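Local coordinates for protein pyridoxal kinase (Lactobacillus plantarum, PDB 3H74) that probably phosphorylates pyridoxal at the expense of ATP to give pyridoxal 5'-phosphate, as a pyridoxal kinase of the ribokinase-like clan, at residues Met6-Asp11 with Ile18-Ala23; Leu103-Pro108 with Gly223-Gly228; Val137-Thr142 with Thr216-Ile221; Pro164-Gln169 with Ala174-Thr179; Ile187-Leu192 with Pro233-Ala238. One frame throughout, in Å; residues are numbered along the deposited sequence.

In the fold
Contacts 1 to 4 all reach the central mixed sheet; contact 4 also reaches the smaller antiparallel sheet of strands 178-183, 186-192 and 198-204, and so joins the two sheets to contact 5. Contacts 2 and 3 share helix 213-226, their centres about 9 Å apart, and rest on the neighbouring strands 103-106 and 137-138. Contact 1 touches both but comes earlier in the chain; its centre is about 23 Å from that of contact 4, near the far edge of the sheet. Along the sequence, contact 4 is nested within contact 3 and contact 3 within contact 2, while contact 5 crosses both 2 and 3. Contacts 1, 2, 3 and 5 thereby gather distant stretches round helix 213-226.

Contact 1: Met6-Asp11 with Ile18-Ala23; sequences MLVAED and ISLSSA
A first torsion of 56° in both Asp11 and Ser19 folds each side chain between its own backbone N and carbonyl carbon, and this brings carboxylate and hydroxyl together. The CB of Asp11 leaves away from the helix, but the carboxylate turns back, and Ser19 OG lies within hydrogen-bonding distance of both Asp11 OD2 (2.8 Å) and Asp11 O (3.0 Å). Asp11 O also accepts the backbone bond from Leu20 N, at 3.1 Å with an N-H...O angle of 158°, and the donor stands nearly along the C=O axis. Glu10, extended beyond CG, runs under the first turn of the helix; Glu10 OE2 comes within 3.1 Å of Ser19 C and 3.6 Å of Ala23 CB. Farther back on strand 4-13, Val8 CG1 meets Leu20 CD1 at 3.8 Å and Ala23 CB at 4.1 Å, the valine and leucine lying alongside one another and pointing opposite ways. The N-to-C directions of strand 6-11 and helix 19-23 make 140°; they belong to the first two elements of the beta-alpha-beta unit that continues into strand 32-42. Apolar packing at Val8 thus gives way to a buried polar end, where Asp11 O takes Leu20 N and lies near Ser19 OG, and polar atoms at the beginning of the helix find partners within the contact itself.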
# COMPACT_ATOMS: atom_id res chain seq x y z
N MSE A 6 7.22 2.93 -12.95
CA MSE A 6 6.57 2.14 -11.92
C MSE A 6 5.11 1.91 -12.24
O MSE A 6 4.35 2.85 -12.49
CB MSE A 6 6.69 2.78 -10.54
CG MSE A 6 6.05 1.91 -9.44
SE MSE A 6 6.06 2.73 -7.71
CE MSE A 6 7.97 2.54 -7.32
N LEU A 7 4.74 0.64 -12.20
CA LEU A 7 3.35 0.24 -12.30
C LEU A 7 2.70 0.43 -10.94
O LEU A 7 3.23 -0.03 -9.92
CB LEU A 7 3.27 -1.23 -12.70
CG LEU A 7 1.90 -1.91 -12.64
CD1 LEU A 7 0.89 -1.24 -13.59
CD2 LEU A 7 2.03 -3.40 -12.94
N VAL A 8 1.56 1.11 -10.91
CA VAL A 8 0.76 1.21 -9.69
C VAL A 8 -0.62 0.68 -10.01
O VAL A 8 -1.33 1.28 -10.83
CB VAL A 8 0.66 2.66 -9.15
CG1 VAL A 8 -0.12 2.68 -7.85
CG2 VAL A 8 2.04 3.25 -8.96
N ALA A 9 -0.99 -0.44 -9.40
CA ALA A 9 -2.29 -1.05 -9.64
C ALA A 9 -3.09 -1.02 -8.34
O ALA A 9 -2.73 -1.69 -7.37
CB ALA A 9 -2.15 -2.47 -10.15
N GLU A 10 -4.14 -0.20 -8.33
CA GLU A 10 -5.05 -0.09 -7.19
C GLU A 10 -6.31 0.61 -7.66
O GLU A 10 -6.43 0.96 -8.82
CB GLU A 10 -4.39 0.61 -5.99
CG GLU A 10 -3.93 2.03 -6.26
CD GLU A 10 -2.87 2.49 -5.29
OE1 GLU A 10 -2.05 1.66 -4.85
OE2 GLU A 10 -2.83 3.68 -4.99
N ASP A 11 -7.26 0.81 -6.75
CA ASP A 11 -8.52 1.42 -7.15
C ASP A 11 -8.35 2.89 -7.50
O ASP A 11 -7.46 3.56 -6.98
CB ASP A 11 -9.54 1.27 -6.03
CG ASP A 11 -9.05 1.86 -4.72
OD1 ASP A 11 -8.13 1.29 -4.12
OD2 ASP A 11 -9.56 2.93 -4.30
N ILE A 18 -7.91 9.50 -2.48
CA ILE A 18 -7.18 8.37 -1.94
C ILE A 18 -6.59 7.55 -3.08
O ILE A 18 -6.65 7.96 -4.24
CB ILE A 18 -8.06 7.50 -0.98
CG1 ILE A 18 -9.23 6.83 -1.72
CG2 ILE A 18 -8.58 8.33 0.21
CD1 ILE A 18 -9.86 5.66 -0.96
N SER A 19 -5.98 6.42 -2.73
CA SER A 19 -5.54 5.40 -3.69
C SER A 19 -4.84 5.99 -4.93
O SER A 19 -3.90 6.76 -4.79
CB SER A 19 -6.67 4.42 -4.00
OG SER A 19 -7.83 5.07 -4.47
N LEU A 20 -5.29 5.65 -6.14
CA LEU A 20 -4.56 6.06 -7.33
C LEU A 20 -4.50 7.57 -7.49
O LEU A 20 -3.50 8.10 -7.98
CB LEU A 20 -5.17 5.42 -8.57
CG LEU A 20 -4.29 5.22 -9.79
CD1 LEU A 20 -2.97 4.52 -9.46
CD2 LEU A 20 -5.08 4.41 -10.81
N SER A 21 -5.56 8.27 -7.08
CA SER A 21 -5.57 9.73 -7.16
C SER A 21 -4.49 10.40 -6.31
O SER A 21 -4.07 11.52 -6.61
CB SER A 21 -6.94 10.29 -6.77
OG SER A 21 -7.08 10.40 -5.37
N SER A 22 -4.05 9.73 -5.25
CA SER A 22 -2.95 10.27 -4.46
C SER A 22 -1.60 9.65 -4.83
O SER A 22 -0.58 10.33 -4.77
CB SER A 22 -3.23 10.14 -2.96
OG SER A 22 -3.46 8.80 -2.60
N ALA A 23 -1.59 8.38 -5.25
CA ALA A 23 -0.35 7.76 -5.68
C ALA A 23 0.23 8.42 -6.93
O ALA A 23 1.44 8.58 -7.04
CB ALA A 23 -0.54 6.28 -5.91

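Contact 2: Leu103-Pro108 with Gly223-Gly228; sequences LLVVDP and GLLGRG
Leu103 carries most of this contact, laying its two methyls against the last turn of helix 213-226. CG stands anti to the backbone N (chi1 178°), which carries the branch off the strand toward the helix. There CD2 settles 3.6 Å from the backbone N of Gly226 and 3.8 Å from Leu225 CB, while CD1 approaches the same Leu225 CB at 4.1 Å. The two leucines cross at about a right angle, so that the fork of Leu103 straddles the root of Leu225, with CD1 only loosely near its branch end. Gly226 presents bare backbone here, and the methyl packs directly on the main chain. This is the tight part.

Looser packing begins two residues along the strand, on the same face, where Val105 CG2 is 4.3 Å from Leu225 CD1 and little surface is buried. The helix side is also the more open one: Leu225 and Gly226 are partly exposed, whereas Leu103 and Val105 are buried. Beyond them the chain reaches the surface at Gly228, whose positive phi makes it the C' residue of a Schellman motif, with Gly228 N bonded to Leu225 O and Tyr229 N to Leu224 O. Arg227 turns aside to Met30 O and Ser4 OG, and forms a cation-pi pair with Tyr32. A strand of the mainly parallel central sheet covered by the C-terminal turn of a helix, apolar between them, is the layered alpha/beta architecture of the ribokinase-like fold.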
# COMPACT_ATOMS: atom_id res chain seq x y z
N LEU A 103 11.83 -4.15 -8.08
CA LEU A 103 11.09 -3.86 -6.84
C LEU A 103 9.63 -4.20 -7.02
O LEU A 103 8.99 -3.76 -7.99
CB LEU A 103 11.22 -2.38 -6.47
CG LEU A 103 10.45 -1.95 -5.20
CD1 LEU A 103 11.06 -2.53 -3.94
CD2 LEU A 103 10.37 -0.44 -5.09
N LEU A 104 9.10 -4.97 -6.08
CA LEU A 104 7.66 -5.22 -5.98
C LEU A 104 7.22 -4.96 -4.55
O LEU A 104 7.71 -5.60 -3.62
CB LEU A 104 7.31 -6.66 -6.39
CG LEU A 104 5.86 -7.10 -6.18
CD1 LEU A 104 4.85 -6.19 -6.90
CD2 LEU A 104 5.66 -8.54 -6.63
N VAL A 105 6.32 -4.00 -4.39
CA VAL A 105 5.72 -3.70 -3.08
C VAL A 105 4.24 -4.05 -3.16
O VAL A 105 3.56 -3.63 -4.10
CB VAL A 105 5.93 -2.20 -2.69
CG1 VAL A 105 5.26 -1.86 -1.36
CG2 VAL A 105 7.42 -1.85 -2.66
N VAL A 106 3.74 -4.81 -2.20
CA VAL A 106 2.32 -5.10 -2.12
C VAL A 106 1.75 -4.64 -0.79
O VAL A 106 2.27 -4.99 0.28
CB VAL A 106 2.01 -6.60 -2.33
CG1 VAL A 106 0.52 -6.87 -2.22
CG2 VAL A 106 2.52 -7.07 -3.67
N ASP A 107 0.70 -3.82 -0.85
CA ASP A 107 -0.10 -3.50 0.32
C ASP A 107 -1.23 -4.54 0.33
O ASP A 107 -2.12 -4.49 -0.52
CB ASP A 107 -0.64 -2.07 0.22
CG ASP A 107 -1.40 -1.66 1.44
OD1 ASP A 107 -1.74 -2.55 2.26
OD2 ASP A 107 -1.68 -0.45 1.59
N PRO A 108 -1.17 -5.52 1.26
CA PRO A 108 -2.11 -6.64 1.22
C PRO A 108 -3.44 -6.27 1.87
O PRO A 108 -3.75 -6.71 2.97
CB PRO A 108 -1.38 -7.71 2.03
CG PRO A 108 -0.59 -6.95 3.03
CD PRO A 108 -0.22 -5.63 2.38
N GLY A 223 8.18 4.49 -3.58
CA GLY A 223 8.94 5.52 -4.26
C GLY A 223 10.36 5.65 -3.73
O GLY A 223 11.31 5.80 -4.50
N LEU A 224 10.51 5.61 -2.42
CA LEU A 224 11.84 5.72 -1.81
C LEU A 224 12.70 4.48 -2.07
O LEU A 224 13.88 4.59 -2.42
CB LEU A 224 11.74 6.02 -0.31
CG LEU A 224 11.18 7.39 0.05
CD1 LEU A 224 10.85 7.44 1.53
CD2 LEU A 224 12.15 8.51 -0.33
N LEU A 225 12.09 3.30 -1.94
CA LEU A 225 12.83 2.08 -2.22
C LEU A 225 13.28 2.03 -3.67
O LEU A 225 14.41 1.63 -3.96
CB LEU A 225 12.00 0.85 -1.88
CG LEU A 225 11.70 0.65 -0.40
CD1 LEU A 225 10.76 -0.53 -0.24
CD2 LEU A 225 12.98 0.43 0.41
N GLY A 226 12.41 2.47 -4.58
CA GLY A 226 12.74 2.46 -6.00
C GLY A 226 13.85 3.42 -6.37
O GLY A 226 14.46 3.29 -7.43
N ARG A 227 14.12 4.38 -5.49
CA ARG A 227 15.19 5.35 -5.71
C ARG A 227 16.47 4.95 -4.97
O ARG A 227 17.44 5.71 -4.94
CB ARG A 227 14.74 6.78 -5.35
CG ARG A 227 13.66 7.36 -6.29
CD ARG A 227 14.19 7.87 -7.63
NE ARG A 227 13.10 8.11 -8.60
CZ ARG A 227 12.72 7.23 -9.52
NH1 ARG A 227 13.34 6.05 -9.63
NH2 ARG A 227 11.72 7.52 -10.34
N GLY A 228 16.47 3.75 -4.38
CA GLY A 228 17.70 3.15 -3.87
C GLY A 228 17.93 3.30 -2.38
O GLY A 228 18.97 2.88 -1.87

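Contact 3: Val137-Thr142 with Thr216-Ile221; sequences VILPNT and TLAAVI. With SO4 (sulfate ion), chain B.
Leu139 and Ala218 mark the nearest approach of the two backbones, CA to CA 7.2 Å, just where the chain leaves strand 137-138 and passes helix 213-226. Leu139 reaches across with CG anti to its carbonyl carbon (chi1 -60°), and of its two methyls CD1 lies mainly on Ala218, CD2 on Ile221. CD1 sits against CA and CB of Ala218, at 3.6 Å and 3.7 Å. CD2 meets Ile221 CD1 at 3.8 Å; here, about a helical turn on from Ala218, Leu139 and Ile221 come together end to end.

Two residues on, Asn141 faces a sulfate, probably from the crystallisation liquor: ND2 donates to sulfate O2 at 2.9 Å, almost straight at 176°. The same amide also gives a bond to Gly111 O, and its OD1 caps Glu144 N at the start of helix 142-149. Asn141 and Glu144 fit the NXXE motif of this kinase family, which is consistent with a place near the phosphate-binding region. Around the contact, strand 137-138 lies between strands 103-106 and 175-176, while Ile221 also packs on Leu235 and Ala238 of helix 231-251.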
# COMPACT_ATOMS: atom_id res chain seq x y z
N VAL A 137 8.63 -6.28 -0.49
CA VAL A 137 8.12 -5.67 0.73
C VAL A 137 6.61 -5.81 0.74
O VAL A 137 5.97 -5.55 -0.28
CB VAL A 137 8.50 -4.16 0.81
CG1 VAL A 137 7.89 -3.51 2.04
CG2 VAL A 137 10.02 -3.99 0.86
N ILE A 138 6.05 -6.23 1.87
CA ILE A 138 4.61 -6.17 2.08
C ILE A 138 4.31 -5.25 3.26
O ILE A 138 5.13 -5.13 4.18
CB ILE A 138 3.96 -7.57 2.27
CG1 ILE A 138 4.49 -8.29 3.52
CG2 ILE A 138 4.18 -8.42 1.04
CD1 ILE A 138 3.60 -9.43 4.00
N LEU A 139 3.14 -4.61 3.23
CA LEU A 139 2.79 -3.57 4.19
C LEU A 139 1.46 -3.84 4.91
O LEU A 139 0.57 -2.97 4.93
CB LEU A 139 2.73 -2.21 3.47
CG LEU A 139 4.02 -1.75 2.79
CD1 LEU A 139 3.76 -0.50 1.94
CD2 LEU A 139 5.12 -1.49 3.81
N PRO A 140 1.31 -5.03 5.52
CA PRO A 140 0.08 -5.31 6.24
C PRO A 140 -0.08 -4.43 7.48
O PRO A 140 0.91 -4.06 8.11
CB PRO A 140 0.27 -6.77 6.68
CG PRO A 140 1.76 -6.91 6.81
CD PRO A 140 2.27 -6.15 5.63
N ASN A 141 -1.32 -4.14 7.82
CA ASN A 141 -1.62 -3.67 9.17
C ASN A 141 -1.72 -4.89 10.10
O ASN A 141 -1.46 -6.03 9.67
CB ASN A 141 -2.88 -2.77 9.19
CG ASN A 141 -4.14 -3.51 8.78
OD1 ASN A 141 -4.26 -4.72 8.97
ND2 ASN A 141 -5.11 -2.78 8.23
N THR A 142 -2.08 -4.66 11.35
CA THR A 142 -2.07 -5.72 12.36
C THR A 142 -3.16 -6.77 12.09
O THR A 142 -2.95 -7.96 12.35
CB THR A 142 -2.17 -5.10 13.78
OG1 THR A 142 -0.92 -4.47 14.09
CG2 THR A 142 -2.46 -6.13 14.83
N THR A 216 -1.06 6.39 0.81
CA THR A 216 0.02 7.35 0.69
C THR A 216 1.31 6.79 1.29
O THR A 216 2.38 6.94 0.71
CB THR A 216 -0.40 8.68 1.30
OG1 THR A 216 -1.54 9.16 0.58
CG2 THR A 216 0.72 9.70 1.22
N LEU A 217 1.21 6.13 2.44
CA LEU A 217 2.37 5.47 3.02
C LEU A 217 3.00 4.49 2.04
O LEU A 217 4.22 4.49 1.84
CB LEU A 217 1.99 4.75 4.31
CG LEU A 217 3.16 4.09 5.07
CD1 LEU A 217 4.07 5.11 5.74
CD2 LEU A 217 2.63 3.11 6.10
N ALA A 218 2.16 3.65 1.42
CA ALA A 218 2.66 2.66 0.49
C ALA A 218 3.34 3.30 -0.72
O ALA A 218 4.39 2.85 -1.16
CB ALA A 218 1.56 1.74 0.05
N ALA A 219 2.73 4.36 -1.26
CA ALA A 219 3.32 5.06 -2.40
C ALA A 219 4.68 5.65 -2.04
O ALA A 219 5.63 5.55 -2.81
CB ALA A 219 2.37 6.14 -2.93
N VAL A 220 4.77 6.27 -0.86
CA VAL A 220 6.03 6.87 -0.42
C VAL A 220 7.11 5.80 -0.22
O VAL A 220 8.25 5.97 -0.66
CB VAL A 220 5.84 7.73 0.84
CG1 VAL A 220 7.17 8.13 1.44
CG2 VAL A 220 5.02 8.97 0.51
N ILE A 221 6.75 4.71 0.44
CA ILE A 221 7.70 3.63 0.66
C ILE A 221 8.20 3.04 -0.67
O ILE A 221 9.41 2.90 -0.88
CB ILE A 221 7.09 2.54 1.57
CG1 ILE A 221 6.96 3.08 3.00
CG2 ILE A 221 7.92 1.24 1.54
CD1 ILE A 221 6.20 2.18 3.96
S SO4 B . -4.40 0.73 6.53
O1 SO4 B . -4.30 -0.23 5.44
O2 SO4 B . -4.60 0.04 7.80
O3 SO4 B . -3.21 1.58 6.58
O4 SO4 B . -5.57 1.59 6.31

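Contact 4: Pro164-Gln169 with Ala174-Thr179; sequences PALQAQ and AHAVIT
Ala174 meets Gln167 through its carbonyl oxygen, Ala174 O lying 3.2 Å from Gln167 CD; NE2 is also near, but at an angle too poor for a hydrogen bond. At His175 the side chain turns away from the helix, yet a water in the plane of the imidazole links its ND1 to Gln167 OE1. Ala176 follows with the one direct hydrogen bond between the segments: its N gives to Gln167 OE1 at 3.0 Å, with an N-H...O angle of 171°, although the donor is tilted 29° from the carbonyl plane. Gln167 reaches this point because CG is anti to its backbone N (chi1 -160°) and the chain then runs extended. Ala176 also packs CB on Leu166 CB at 3.9 Å, and its O receives a bond from a second water that donates to OE1 as well. Farther along, Ile178 brings CD1 to within 4.0 Å of Leu166 CD1, the two side chains crossing at about a right angle.

Strand 175-176 is the outermost strand of the central sheet on this side, and Ala176 N points toward helix 159-167. The glutamine oxygen supplies that N-H with an acceptor; with the two waters, three donors meet at OE1, which probably helps to fix the amide.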
# COMPACT_ATOMS: atom_id res chain seq x y z
N PRO A 164 8.38 -13.26 12.02
CA PRO A 164 9.00 -14.43 11.37
C PRO A 164 8.00 -15.32 10.61
O PRO A 164 8.33 -15.82 9.53
CB PRO A 164 9.62 -15.20 12.55
CG PRO A 164 9.87 -14.16 13.56
CD PRO A 164 8.70 -13.23 13.46
N ALA A 165 6.80 -15.51 11.15
CA ALA A 165 5.78 -16.32 10.49
C ALA A 165 5.36 -15.70 9.15
O ALA A 165 5.27 -16.39 8.14
CB ALA A 165 4.59 -16.52 11.38
N LEU A 166 5.14 -14.38 9.16
CA LEU A 166 4.81 -13.63 7.95
C LEU A 166 5.92 -13.72 6.91
O LEU A 166 5.67 -13.99 5.74
CB LEU A 166 4.58 -12.15 8.28
CG LEU A 166 3.27 -11.54 8.79
CD1 LEU A 166 3.47 -10.08 9.19
CD2 LEU A 166 2.18 -11.65 7.72
N GLN A 167 7.16 -13.50 7.34
CA GLN A 167 8.24 -13.36 6.38
C GLN A 167 8.62 -14.67 5.68
O GLN A 167 9.11 -14.65 4.56
CB GLN A 167 9.45 -12.69 7.02
CG GLN A 167 10.43 -12.07 6.03
CD GLN A 167 11.20 -10.99 6.69
OE1 GLN A 167 10.65 -9.94 7.01
NE2 GLN A 167 12.49 -11.23 6.91
N ALA A 168 8.36 -15.79 6.34
CA ALA A 168 8.66 -17.09 5.73
C ALA A 168 7.73 -17.42 4.56
O ALA A 168 8.04 -18.29 3.75
CB ALA A 168 8.64 -18.18 6.78
N GLN A 169 6.61 -16.69 4.47
CA GLN A 169 5.66 -16.76 3.35
C GLN A 169 6.06 -15.85 2.21
O GLN A 169 5.28 -15.61 1.28
CB GLN A 169 4.31 -16.25 3.77
CG GLN A 169 3.50 -17.12 4.66
CD GLN A 169 2.10 -16.59 4.77
OE1 GLN A 169 1.59 -15.94 3.84
NE2 GLN A 169 1.45 -16.84 5.90
N ALA A 174 13.09 -11.02 1.33
CA ALA A 174 11.97 -10.06 1.36
C ALA A 174 11.66 -9.60 2.78
O ALA A 174 12.16 -10.18 3.75
CB ALA A 174 10.74 -10.67 0.72
N HIS A 175 10.82 -8.57 2.90
CA HIS A 175 10.54 -7.94 4.19
C HIS A 175 9.05 -7.80 4.45
O HIS A 175 8.33 -7.19 3.65
CB HIS A 175 11.14 -6.54 4.22
CG HIS A 175 12.59 -6.51 3.87
ND1 HIS A 175 13.57 -6.91 4.75
CD2 HIS A 175 13.22 -6.15 2.73
CE1 HIS A 175 14.75 -6.79 4.17
NE2 HIS A 175 14.57 -6.34 2.94
N ALA A 176 8.61 -8.34 5.58
CA ALA A 176 7.27 -8.08 6.08
C ALA A 176 7.34 -6.87 7.02
O ALA A 176 8.12 -6.85 7.98
CB ALA A 176 6.74 -9.30 6.81
N VAL A 177 6.54 -5.85 6.74
CA VAL A 177 6.51 -4.65 7.55
C VAL A 177 5.08 -4.41 8.04
O VAL A 177 4.19 -4.18 7.22
CB VAL A 177 6.98 -3.41 6.74
CG1 VAL A 177 6.97 -2.17 7.61
CG2 VAL A 177 8.35 -3.65 6.14
N ILE A 178 4.86 -4.48 9.35
CA ILE A 178 3.54 -4.16 9.90
C ILE A 178 3.48 -2.66 10.16
O ILE A 178 4.38 -2.11 10.79
CB ILE A 178 3.23 -4.98 11.18
CG1 ILE A 178 3.23 -6.47 10.85
CG2 ILE A 178 1.88 -4.56 11.77
CD1 ILE A 178 3.08 -7.39 12.07
N THR A 179 2.43 -1.99 9.69
CA THR A 179 2.43 -0.52 9.55
C THR A 179 1.72 0.31 10.63
O THR A 179 1.79 1.55 10.61
CB THR A 179 1.86 -0.10 8.18
OG1 THR A 179 0.51 -0.57 8.08
CG2 THR A 179 2.71 -0.67 7.03
O HOH W 1 9.75 -8.61 9.38
O HOH W 2 12.42 -7.81 7.11

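Contact 5: Ile187-Leu192 with Pro233-Ala238; sequences IGCAWL and PTLARA
Cys189 and Leu235 come closest in backbone, with CA atoms 7.0 Å apart, where extended strand 186-192 passes helix 231-251. The gap is filled chiefly by Leu235, whose CG stands anti to the carbonyl carbon (chi1 -63°) and whose two methyls part toward different strand residues. CD1 lies over one face of the Trp191 indole in a CH-pi contact, 3.7 Å from the centroid of the six-membered ring and 20° off its normal. The methyl is displaced from the ring centre toward the CD2-CE3 bond, with Leu235 CD1 3.5 Å from Trp191 CE3 and 3.6 Å from Trp191 CD2. Strand 186-192 is the middle strand of a small three-stranded antiparallel sheet, and this contact sets that sheet against a helix of the main alpha/beta body. CD2 of Leu235 takes the other direction and meets Cys189 SG at 4.3 Å, a looser apolar touch. The plane of the indole has Cys189 O at its edge. Trp191 also touches Leu231 and Ala232 in the preceding turn of the helix, and Leu235 packs on Cys201 of strand 198-204.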
# COMPACT_ATOMS: atom_id res chain seq x y z
N ILE A 187 3.03 5.77 16.62
CA ILE A 187 2.52 4.75 15.71
C ILE A 187 3.52 4.63 14.56
O ILE A 187 4.13 5.62 14.15
CB ILE A 187 1.07 5.03 15.26
CG1 ILE A 187 0.48 3.80 14.55
CG2 ILE A 187 0.98 6.31 14.41
CD1 ILE A 187 -1.04 3.85 14.32
N GLY A 188 3.72 3.42 14.05
CA GLY A 188 4.69 3.24 12.99
C GLY A 188 4.86 1.81 12.54
O GLY A 188 3.97 0.98 12.71
N CYS A 189 6.03 1.55 11.99
CA CYS A 189 6.33 0.31 11.28
C CYS A 189 7.28 -0.57 12.07
O CYS A 189 8.26 -0.10 12.66
CB CYS A 189 6.95 0.63 9.92
SG CYS A 189 5.84 1.46 8.76
N ALA A 190 7.00 -1.87 12.06
CA ALA A 190 7.89 -2.85 12.65
C ALA A 190 8.29 -3.88 11.62
O ALA A 190 7.46 -4.28 10.79
CB ALA A 190 7.24 -3.53 13.84
N TRP A 191 9.54 -4.31 11.66
CA TRP A 191 10.07 -5.27 10.70
C TRP A 191 11.29 -5.97 11.30
O TRP A 191 11.83 -5.53 12.33
CB TRP A 191 10.43 -4.57 9.38
CG TRP A 191 11.70 -3.77 9.44
CD1 TRP A 191 12.91 -4.14 8.94
CD2 TRP A 191 11.88 -2.48 10.04
NE1 TRP A 191 13.84 -3.17 9.19
CE2 TRP A 191 13.24 -2.14 9.87
CE3 TRP A 191 11.04 -1.58 10.71
CZ2 TRP A 191 13.77 -0.94 10.33
CZ3 TRP A 191 11.58 -0.38 11.18
CH2 TRP A 191 12.93 -0.07 10.98
N LEU A 192 11.74 -7.04 10.65
CA LEU A 192 12.94 -7.76 11.08
C LEU A 192 14.15 -7.27 10.31
O LEU A 192 14.11 -7.19 9.08
CB LEU A 192 12.77 -9.26 10.86
CG LEU A 192 11.68 -10.00 11.64
CD1 LEU A 192 11.57 -11.43 11.13
CD2 LEU A 192 11.92 -9.98 13.15
N PRO A 233 16.03 3.52 6.70
CA PRO A 233 15.80 4.96 6.51
C PRO A 233 14.56 5.30 5.68
O PRO A 233 13.94 6.34 5.90
CB PRO A 233 17.08 5.44 5.82
CG PRO A 233 17.65 4.24 5.16
CD PRO A 233 17.30 3.09 6.06
N THR A 234 14.19 4.42 4.74
CA THR A 234 12.93 4.58 4.00
C THR A 234 11.73 4.61 4.95
O THR A 234 10.87 5.49 4.86
CB THR A 234 12.74 3.45 2.96
OG1 THR A 234 13.67 3.63 1.89
CG2 THR A 234 11.32 3.46 2.40
N LEU A 235 11.68 3.64 5.86
CA LEU A 235 10.55 3.56 6.78
C LEU A 235 10.52 4.75 7.73
O LEU A 235 9.46 5.28 8.02
CB LEU A 235 10.55 2.24 7.55
CG LEU A 235 10.38 0.99 6.69
CD1 LEU A 235 10.47 -0.26 7.55
CD2 LEU A 235 9.06 1.01 5.90
N ALA A 236 11.69 5.18 8.19
CA ALA A 236 11.78 6.35 9.06
C ALA A 236 11.23 7.59 8.34
O ALA A 236 10.39 8.30 8.88
CB ALA A 236 13.21 6.57 9.53
N ARG A 237 11.69 7.83 7.12
CA ARG A 237 11.25 8.99 6.36
C ARG A 237 9.76 8.90 6.02
O ARG A 237 9.03 9.89 6.14
CB ARG A 237 12.07 9.17 5.09
CG ARG A 237 11.59 10.29 4.18
CD ARG A 237 12.58 10.53 3.07
NE ARG A 237 13.69 11.35 3.55
CZ ARG A 237 14.96 11.23 3.17
NH1 ARG A 237 15.87 12.05 3.68
NH2 ARG A 237 15.33 10.31 2.29
N ALA A 238 9.30 7.72 5.60
CA ALA A 238 7.91 7.55 5.22
C ALA A 238 6.97 7.84 6.39
O ALA A 238 5.95 8.50 6.23
CB ALA A 238 7.67 6.16 4.66